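Local structure of putative tetR-family transcriptional regulatory protein (Streptomyces coelicolor, 2DG8) at residues Asp66-Val71 and His125-Arg130; Asp73-Ala78 and Ala90-Glu95. The protein probably acts as a dimeric TetR-family transcriptional regulator that binds operator DNA through a helix-turn-helix domain and may respond to a small-molecule ligand, as TetR-family relatives do. One frame throughout, in Å; residues are numbered along the deposited sequence.

Contact 1 (Asp66-Val71 and His125-Arg130)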
ATOM      1  N   ASP A  66      -8.681  11.333   8.851  1.00 33.95           N
ATOM      2  CA  ASP A  66      -8.912  12.778   8.914  1.00 35.90           C
ATOM      3  C   ASP A  66      -7.579  13.518   8.933  1.00 34.64           C
ATOM      4  O   ASP A  66      -7.418  14.568   8.308  1.00 34.12           O
ATOM      5  CB  ASP A  66      -9.704  13.135  10.182  1.00 36.76           C
ATOM      6  CG  ASP A  66     -11.168  12.720  10.104  1.00 41.27           C
ATOM      7  OD1 ASP A  66     -11.848  12.724  11.154  1.00 43.53           O
ATOM      8  OD2 ASP A  66     -11.648  12.400   8.996  1.00 41.59           O
ATOM      9  N   HIS A  67      -6.627  12.951   9.664  1.00 35.79           N
ATOM     10  CA  HIS A  67      -5.284  13.511   9.824  1.00 35.71           C
ATOM     11  C   HIS A  67      -4.501  13.644   8.514  1.00 34.95           C
ATOM     12  O   HIS A  67      -3.938  14.702   8.226  1.00 35.76           O
ATOM     13  CB  HIS A  67      -4.501  12.643  10.826  1.00 38.16           C
ATOM     14  CG  HIS A  67      -3.016  12.815  10.753  1.00 43.18           C
ATOM     15  ND1 HIS A  67      -2.371  13.950  11.195  1.00 43.43           N
ATOM     16  CD2 HIS A  67      -2.049  11.992  10.280  1.00 45.03           C
ATOM     17  CE1 HIS A  67      -1.072  13.819  10.998  1.00 46.53           C
ATOM     18  NE2 HIS A  67      -0.849  12.640  10.444  1.00 46.18           N
ATOM     19  N   ILE A  68      -4.463  12.575   7.725  1.00 34.72           N
ATOM     20  CA  ILE A  68      -3.739  12.602   6.460  1.00 35.20           C
ATOM     21  C   ILE A  68      -4.443  13.515   5.463  1.00 36.14           C
ATOM     22  O   ILE A  68      -3.791  14.230   4.694  1.00 33.94           O
ATOM     23  CB  ILE A  68      -3.590  11.180   5.873  1.00 35.26           C
ATOM     24  CG1 ILE A  68      -2.801  10.301   6.852  1.00 35.85           C
ATOM     25  CG2 ILE A  68      -2.834  11.229   4.551  1.00 37.53           C
ATOM     26  CD1 ILE A  68      -1.362  10.760   7.081  1.00 28.00           C
ATOM     27  N   VAL A  69      -5.774  13.499   5.484  1.00 36.26           N
ATOM     28  CA  VAL A  69      -6.547  14.359   4.600  1.00 37.07           C
ATOM     29  C   VAL A  69      -6.178  15.809   4.899  1.00 36.02           C
ATOM     30  O   VAL A  69      -6.070  16.638   3.997  1.00 35.72           O
ATOM     31  CB  VAL A  69      -8.064  14.163   4.818  1.00 38.18           C
ATOM     32  CG1 VAL A  69      -8.845  15.333   4.220  1.00 38.08           C
ATOM     33  CG2 VAL A  69      -8.506  12.854   4.168  1.00 39.54           C
ATOM     34  N   ALA A  70      -5.977  16.105   6.176  1.00 35.96           N
ATOM     35  CA  ALA A  70      -5.620  17.450   6.589  1.00 35.83           C
ATOM     36  C   ALA A  70      -4.226  17.781   6.071  1.00 35.79           C
ATOM     37  O   ALA A  70      -3.905  18.943   5.829  1.00 39.22           O
ATOM     38  CB  ALA A  70      -5.659  17.558   8.106  1.00 33.17           C
ATOM     39  N   VAL A  71      -3.391  16.759   5.918  1.00 36.43           N
ATOM     40  CA  VAL A  71      -2.040  16.980   5.417  1.00 35.36           C
ATOM     41  C   VAL A  71      -2.148  17.435   3.967  1.00 34.79           C
ATOM     42  O   VAL A  71      -1.351  18.251   3.504  1.00 34.85           O
ATOM     43  CB  VAL A  71      -1.177  15.706   5.498  1.00 32.15           C
ATOM     44  CG1 VAL A  71       0.183  15.964   4.872  1.00 33.71           C
ATOM     45  CG2 VAL A  71      -0.995  15.298   6.954  1.00 33.82           C
ATOM     46  N   HIS A 125     -12.505   4.310   0.734  1.00 38.10           N
ATOM     47  CA  HIS A 125     -13.260   5.003  -0.313  1.00 36.47           C
ATOM     48  C   HIS A 125     -13.500   6.459   0.096  1.00 37.66           C
ATOM     49  O   HIS A 125     -13.349   7.378  -0.713  1.00 35.58           O
ATOM     50  CB  HIS A 125     -14.613   4.323  -0.546  1.00 38.57           C
ATOM     51  CG  HIS A 125     -15.326   4.804  -1.773  1.00 39.64           C
ATOM     52  ND1 HIS A 125     -15.229   4.163  -2.993  1.00 41.19           N
ATOM     53  CD2 HIS A 125     -16.132   5.873  -1.977  1.00 39.11           C
ATOM     54  CE1 HIS A 125     -15.944   4.815  -3.890  1.00 42.79           C
ATOM     55  NE2 HIS A 125     -16.503   5.859  -3.299  1.00 42.87           N
ATOM     56  N   GLU A 126     -13.880   6.660   1.354  1.00 37.45           N
ATOM     57  CA  GLU A 126     -14.144   7.998   1.880  1.00 36.83           C
ATOM     58  C   GLU A 126     -12.839   8.788   1.993  1.00 36.72           C
ATOM     59  O   GLU A 126     -12.825  10.010   1.854  1.00 35.93           O
ATOM     60  CB  GLU A 126     -14.824   7.890   3.249  1.00 37.22           C
ATOM     61  CG  GLU A 126     -15.073   9.214   3.949  1.00 40.03           C
ATOM     62  CD  GLU A 126     -16.006  10.131   3.182  1.00 42.60           C
ATOM     63  OE1 GLU A 126     -16.606   9.681   2.177  1.00 43.23           O
ATOM     64  OE2 GLU A 126     -16.143  11.307   3.594  1.00 43.04           O
ATOM     65  N   TRP A 127     -11.742   8.078   2.243  1.00 35.17           N
ATOM     66  CA  TRP A 127     -10.425   8.707   2.344  1.00 34.88           C
ATOM     67  C   TRP A 127     -10.034   9.238   0.948  1.00 33.42           C
ATOM     68  O   TRP A 127      -9.672  10.402   0.784  1.00 33.97           O
ATOM     69  CB  TRP A 127      -9.390   7.674   2.837  1.00 33.28           C
ATOM     70  CG  TRP A 127      -8.024   8.235   3.142  1.00 32.23           C
ATOM     71  CD1 TRP A 127      -7.636   9.541   3.060  1.00 33.09           C
ATOM     72  CD2 TRP A 127      -6.860   7.498   3.550  1.00 32.83           C
ATOM     73  NE1 TRP A 127      -6.304   9.667   3.386  1.00 33.39           N
ATOM     74  CE2 TRP A 127      -5.801   8.429   3.688  1.00 32.83           C
ATOM     75  CE3 TRP A 127      -6.608   6.143   3.810  1.00 31.69           C
ATOM     76  CZ2 TRP A 127      -4.506   8.050   4.071  1.00 31.08           C
ATOM     77  CZ3 TRP A 127      -5.322   5.761   4.196  1.00 35.37           C
ATOM     78  CH2 TRP A 127      -4.284   6.717   4.320  1.00 36.06           C
ATOM     79  N   MET A 128     -10.135   8.382  -0.059  1.00 34.09           N
ATOM     80  CA  MET A 128      -9.788   8.785  -1.420  1.00 36.97           C
ATOM     81  C   MET A 128     -10.652   9.943  -1.908  1.00 35.59           C
ATOM     82  O   MET A 128     -10.179  10.816  -2.630  1.00 35.94           O
ATOM     83  CB  MET A 128      -9.935   7.601  -2.379  1.00 37.72           C
ATOM     84  CG  MET A 128      -8.934   6.482  -2.150  1.00 41.57           C
ATOM     85  SD  MET A 128      -9.111   5.170  -3.382  1.00 47.92           S
ATOM     86  CE  MET A 128     -10.467   4.250  -2.723  1.00 45.94           C
ATOM     87  N   ARG A 129     -11.916   9.950  -1.504  1.00 35.78           N
ATOM     88  CA  ARG A 129     -12.841  10.994  -1.916  1.00 38.58           C
ATOM     89  C   ARG A 129     -12.464  12.357  -1.345  1.00 38.16           C
ATOM     90  O   ARG A 129     -12.521  13.363  -2.042  1.00 39.25           O
ATOM     91  CB  ARG A 129     -14.267  10.640  -1.483  1.00 39.38           C
ATOM     92  CG  ARG A 129     -15.340  11.496  -2.136  1.00 43.91           C
ATOM     93  CD  ARG A 129     -16.546  11.639  -1.219  1.00 49.02           C
ATOM     94  NE  ARG A 129     -16.289  12.649  -0.198  1.00 52.59           N
ATOM     95  CZ  ARG A 129     -16.949  12.740   0.949  1.00 54.78           C
ATOM     96  NH1 ARG A 129     -17.913  11.874   1.232  1.00 58.58           N
ATOM     97  NH2 ARG A 129     -16.648  13.698   1.814  1.00 54.53           N
ATOM     98  N   ARG A 130     -12.094  12.391  -0.071  1.00 39.33           N
ATOM     99  CA  ARG A 130     -11.718  13.648   0.570  1.00 40.45           C
ATOM    100  C   ARG A 130     -10.386  14.165   0.019  1.00 39.99           C
ATOM    101  O   ARG A 130     -10.173  15.377  -0.105  1.00 39.86           O
ATOM    102  CB  ARG A 130     -11.647  13.444   2.081  1.00 42.14           C
ATOM    103  CG  ARG A 130     -12.954  12.917   2.657  1.00 46.91           C
ATOM    104  CD  ARG A 130     -13.415  13.760   3.829  1.00 51.03           C
ATOM    105  NE  ARG A 130     -12.612  13.521   5.023  1.00 55.82           N
ATOM    106  CZ  ARG A 130     -12.471  14.398   6.011  1.00 58.12           C
ATOM    107  NH1 ARG A 130     -11.726  14.097   7.062  1.00 60.58           N
ATOM    108  NH2 ARG A 130     -13.056  15.587   5.940  1.00 59.28           N
TER
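Ile68 meets the indole of Trp127 at its edge, with CG2 near the ring plane and 3.6 Å from CZ2. Val69 reaches the pyrrole end of the same ring obliquely, its CG2 lying 3.6 Å from CD1 of Trp127. The guanidinium of Arg130 has CG1 of Val69 over the centre of one face and CB of Asp66 at the edge. Asp66 OD2 comes in obliquely and makes a salt bridge of 2.6 Å with Arg130 NH1, the carboxylate and guanidinium planes turned 77° apart. With CG anti to the backbone N (chi1 -173°), Trp127 swings its indole across to helix 53-77, although its CB does not point there. An alanine in place of Trp127 would remove the ring and is likely to leave Ile68 and Val69 CG2 without much of their apolar cover. The bent chain of Arg130 passes over Val69, whose CG2 also touches Arg130 CB, and the charged pair closes the more exposed side. The two segments run nearly parallel, at 18° and 9.9 Å between axes. Thr107 and Leu110 of helix 101-116 pack on Trp127, and Leu96 of helix 82-98 touches Ile68, placing the contact within the helical bundle of the C-terminal domain.

Contact 2 (Asp73-Ala78 and Ala90-Glu95)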
ATOM      1  N   ASP A  73      -4.708  19.072   2.803  1.00 40.08           N
ATOM      2  CA  ASP A  73      -5.218  20.426   2.929  1.00 42.69           C
ATOM      3  C   ASP A  73      -4.092  21.398   3.248  1.00 44.88           C
ATOM      4  O   ASP A  73      -4.022  22.489   2.681  1.00 45.10           O
ATOM      5  CB  ASP A  73      -6.259  20.502   4.039  1.00 42.56           C
ATOM      6  CG  ASP A  73      -6.902  21.869   4.130  1.00 44.22           C
ATOM      7  OD1 ASP A  73      -7.550  22.156   5.157  1.00 41.00           O
ATOM      8  OD2 ASP A  73      -6.759  22.652   3.163  1.00 45.55           O
ATOM      9  N   GLU A  74      -3.213  20.999   4.161  1.00 44.98           N
ATOM     10  CA  GLU A  74      -2.090  21.842   4.544  1.00 46.56           C
ATOM     11  C   GLU A  74      -1.234  22.238   3.336  1.00 46.89           C
ATOM     12  O   GLU A  74      -0.892  23.411   3.165  1.00 49.51           O
ATOM     13  CB  GLU A  74      -1.207  21.122   5.567  1.00 47.73           C
ATOM     14  CG  GLU A  74      -0.107  22.007   6.156  1.00 52.88           C
ATOM     15  CD  GLU A  74       0.918  21.227   6.970  1.00 54.68           C
ATOM     16  OE1 GLU A  74       0.519  20.460   7.875  1.00 53.88           O
ATOM     17  OE2 GLU A  74       2.129  21.390   6.706  1.00 58.05           O
ATOM     18  N   HIS A  75      -0.885  21.258   2.506  1.00 44.49           N
ATOM     19  CA  HIS A  75      -0.057  21.514   1.333  1.00 41.99           C
ATOM     20  C   HIS A  75      -0.796  22.174   0.186  1.00 42.29           C
ATOM     21  O   HIS A  75      -0.327  23.169  -0.368  1.00 41.30           O
ATOM     22  CB  HIS A  75       0.575  20.213   0.819  1.00 37.72           C
ATOM     23  CG  HIS A  75       1.716  19.728   1.653  1.00 36.55           C
ATOM     24  ND1 HIS A  75       1.537  19.017   2.819  1.00 36.60           N
ATOM     25  CD2 HIS A  75       3.053  19.894   1.514  1.00 35.40           C
ATOM     26  CE1 HIS A  75       2.713  18.765   3.364  1.00 35.72           C
ATOM     27  NE2 HIS A  75       3.650  19.288   2.593  1.00 37.71           N
ATOM     28  N   LEU A  76      -1.942  21.606  -0.173  1.00 42.68           N
ATOM     29  CA  LEU A  76      -2.741  22.103  -1.285  1.00 44.92           C
ATOM     30  C   LEU A  76      -3.468  23.413  -0.998  1.00 46.23           C
ATOM     31  O   LEU A  76      -3.599  24.266  -1.878  1.00 44.89           O
ATOM     32  CB  LEU A  76      -3.754  21.039  -1.718  1.00 44.99           C
ATOM     33  CG  LEU A  76      -3.239  19.771  -2.412  1.00 46.72           C
ATOM     34  CD1 LEU A  76      -2.655  20.121  -3.779  1.00 48.11           C
ATOM     35  CD2 LEU A  76      -2.196  19.102  -1.556  1.00 47.63           C
ATOM     36  N   GLY A  77      -3.951  23.567   0.227  1.00 47.22           N
ATOM     37  CA  GLY A  77      -4.664  24.780   0.580  1.00 49.54           C
ATOM     38  C   GLY A  77      -3.818  26.030   0.425  1.00 49.56           C
ATOM     39  O   GLY A  77      -4.349  27.114   0.177  1.00 50.95           O
ATOM     40  N   ALA A  78      -2.502  25.881   0.557  1.00 48.70           N
ATOM     41  CA  ALA A  78      -1.580  27.008   0.447  1.00 48.75           C
ATOM     42  C   ALA A  78      -1.103  27.293  -0.976  1.00 49.85           C
ATOM     43  O   ALA A  78      -0.245  28.152  -1.179  1.00 49.66           O
ATOM     44  CB  ALA A  78      -0.373  26.778   1.354  1.00 48.30           C
ATOM     45  N   ALA A  90       4.378  17.683  -4.832  1.00 30.40           N
ATOM     46  CA  ALA A  90       5.685  17.044  -4.729  1.00 29.28           C
ATOM     47  C   ALA A  90       6.079  17.026  -3.264  1.00 29.47           C
ATOM     48  O   ALA A  90       6.598  16.027  -2.756  1.00 29.41           O
ATOM     49  CB  ALA A  90       6.738  17.809  -5.558  1.00 25.92           C
ATOM     50  N   ASP A  91       5.827  18.144  -2.591  1.00 32.15           N
ATOM     51  CA  ASP A  91       6.142  18.274  -1.175  1.00 35.58           C
ATOM     52  C   ASP A  91       5.344  17.251  -0.386  1.00 34.13           C
ATOM     53  O   ASP A  91       5.852  16.620   0.543  1.00 34.98           O
ATOM     54  CB  ASP A  91       5.782  19.683  -0.677  1.00 37.13           C
ATOM     55  CG  ASP A  91       6.669  20.751  -1.267  1.00 37.55           C
ATOM     56  OD1 ASP A  91       6.309  21.942  -1.173  1.00 39.18           O
ATOM     57  OD2 ASP A  91       7.731  20.402  -1.816  1.00 38.68           O
ATOM     58  N   LEU A  92       4.082  17.104  -0.763  1.00 33.66           N
ATOM     59  CA  LEU A  92       3.181  16.174  -0.095  1.00 34.23           C
ATOM     60  C   LEU A  92       3.729  14.752  -0.217  1.00 33.27           C
ATOM     61  O   LEU A  92       3.801  14.022   0.764  1.00 34.19           O
ATOM     62  CB  LEU A  92       1.803  16.236  -0.746  1.00 34.82           C
ATOM     63  CG  LEU A  92       0.514  16.116   0.065  1.00 39.36           C
ATOM     64  CD1 LEU A  92      -0.613  15.786  -0.905  1.00 38.57           C
ATOM     65  CD2 LEU A  92       0.618  15.047   1.131  1.00 38.99           C
ATOM     66  N   VAL A  93       4.100  14.368  -1.434  1.00 31.34           N
ATOM     67  CA  VAL A  93       4.621  13.034  -1.689  1.00 31.95           C
ATOM     68  C   VAL A  93       5.855  12.720  -0.858  1.00 33.02           C
ATOM     69  O   VAL A  93       5.944  11.646  -0.267  1.00 30.45           O
ATOM     70  CB  VAL A  93       4.976  12.842  -3.178  1.00 30.25           C
ATOM     71  CG1 VAL A  93       5.871  11.616  -3.348  1.00 25.92           C
ATOM     72  CG2 VAL A  93       3.698  12.673  -3.994  1.00 29.24           C
ATOM     73  N   HIS A  94       6.813  13.645  -0.818  1.00 32.50           N
ATOM     74  CA  HIS A  94       8.021  13.386  -0.047  1.00 32.82           C
ATOM     75  C   HIS A  94       7.771  13.369   1.461  1.00 33.16           C
ATOM     76  O   HIS A  94       8.318  12.535   2.185  1.00 31.24           O
ATOM     77  CB  HIS A  94       9.117  14.384  -0.436  1.00 32.29           C
ATOM     78  CG  HIS A  94       9.728  14.090  -1.775  1.00 34.46           C
ATOM     79  ND1 HIS A  94      11.086  13.945  -1.955  1.00 35.21           N
ATOM     80  CD2 HIS A  94       9.162  13.835  -2.977  1.00 32.63           C
ATOM     81  CE1 HIS A  94      11.330  13.606  -3.207  1.00 32.50           C
ATOM     82  NE2 HIS A  94      10.180  13.531  -3.850  1.00 32.67           N
ATOM     83  N   GLU A  95       6.918  14.261   1.936  1.00 33.64           N
ATOM     84  CA  GLU A  95       6.622  14.275   3.361  1.00 36.26           C
ATOM     85  C   GLU A  95       5.929  12.968   3.787  1.00 34.03           C
ATOM     86  O   GLU A  95       6.299  12.358   4.780  1.00 31.97           O
ATOM     87  CB  GLU A  95       5.735  15.471   3.710  1.00 36.99           C
ATOM     88  CG  GLU A  95       5.406  15.556   5.192  1.00 44.34           C
ATOM     89  CD  GLU A  95       4.585  16.783   5.551  1.00 45.53           C
ATOM     90  OE1 GLU A  95       4.879  17.877   5.016  1.00 49.55           O
ATOM     91  OE2 GLU A  95       3.662  16.652   6.383  1.00 43.70           O
TER
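His75 points toward helix 82-98 and buries the most surface here, its imidazole lying across the backbone of Leu92. CA of Leu92 stands 4.1 Å from the centroid of the His75 ring and only 9° off its normal, a CH-pi contact over the middle of one face. Beside it, CB of Asp91 approaches CD2 of His75 obliquely at 3.5 Å. The ring's ND1 is hydrogen-bonded to the carbonyl O of Val71, one turn earlier in the same helix, which helps fix its rotation; CG of His75 lies beside its own backbone N (chi1 -75°), on the side from which ND1 can turn back to that carbonyl. Leu92 carries the apolar half of the contact: its CD1 meets CD2 of Leu76 at 3.7 Å, the two side chains crossing at about a right angle. Glu95 lies at the imidazole edge, but its modelled approach is too close to be trusted. Asp91 directs OD2 elsewhere, into a salt bridge with Arg167 of helix 167-177. The segments run antiparallel, at 161° and 9.6 Å between axes, and a short connection joins their helices. They form a helical hairpin, packed as successive antiparallel helices are in the all-helical C-terminal domain of TetR-family regulators.

Contacts 1 and 2 lie about 13 Å apart, centre to centre, and both use the long helix 53-77, which meets helix 121-135 nearly parallel in contact 1 and helix 82-98 antiparallel in contact 2. Along the chain, both segments of contact 2 fall between those of contact 1, so a local hairpin is enclosed by a longer-range closure. The contacts also touch directly: Val71 CG1 lies 3.9 Å from Leu92 CD2. Helix 53-77 begins within the tetR-family helix-turn-helix range and continues to meet two helices of the C-terminal domain, consistent with a role in relaying ligand-induced movement, as in other TetR-family proteins.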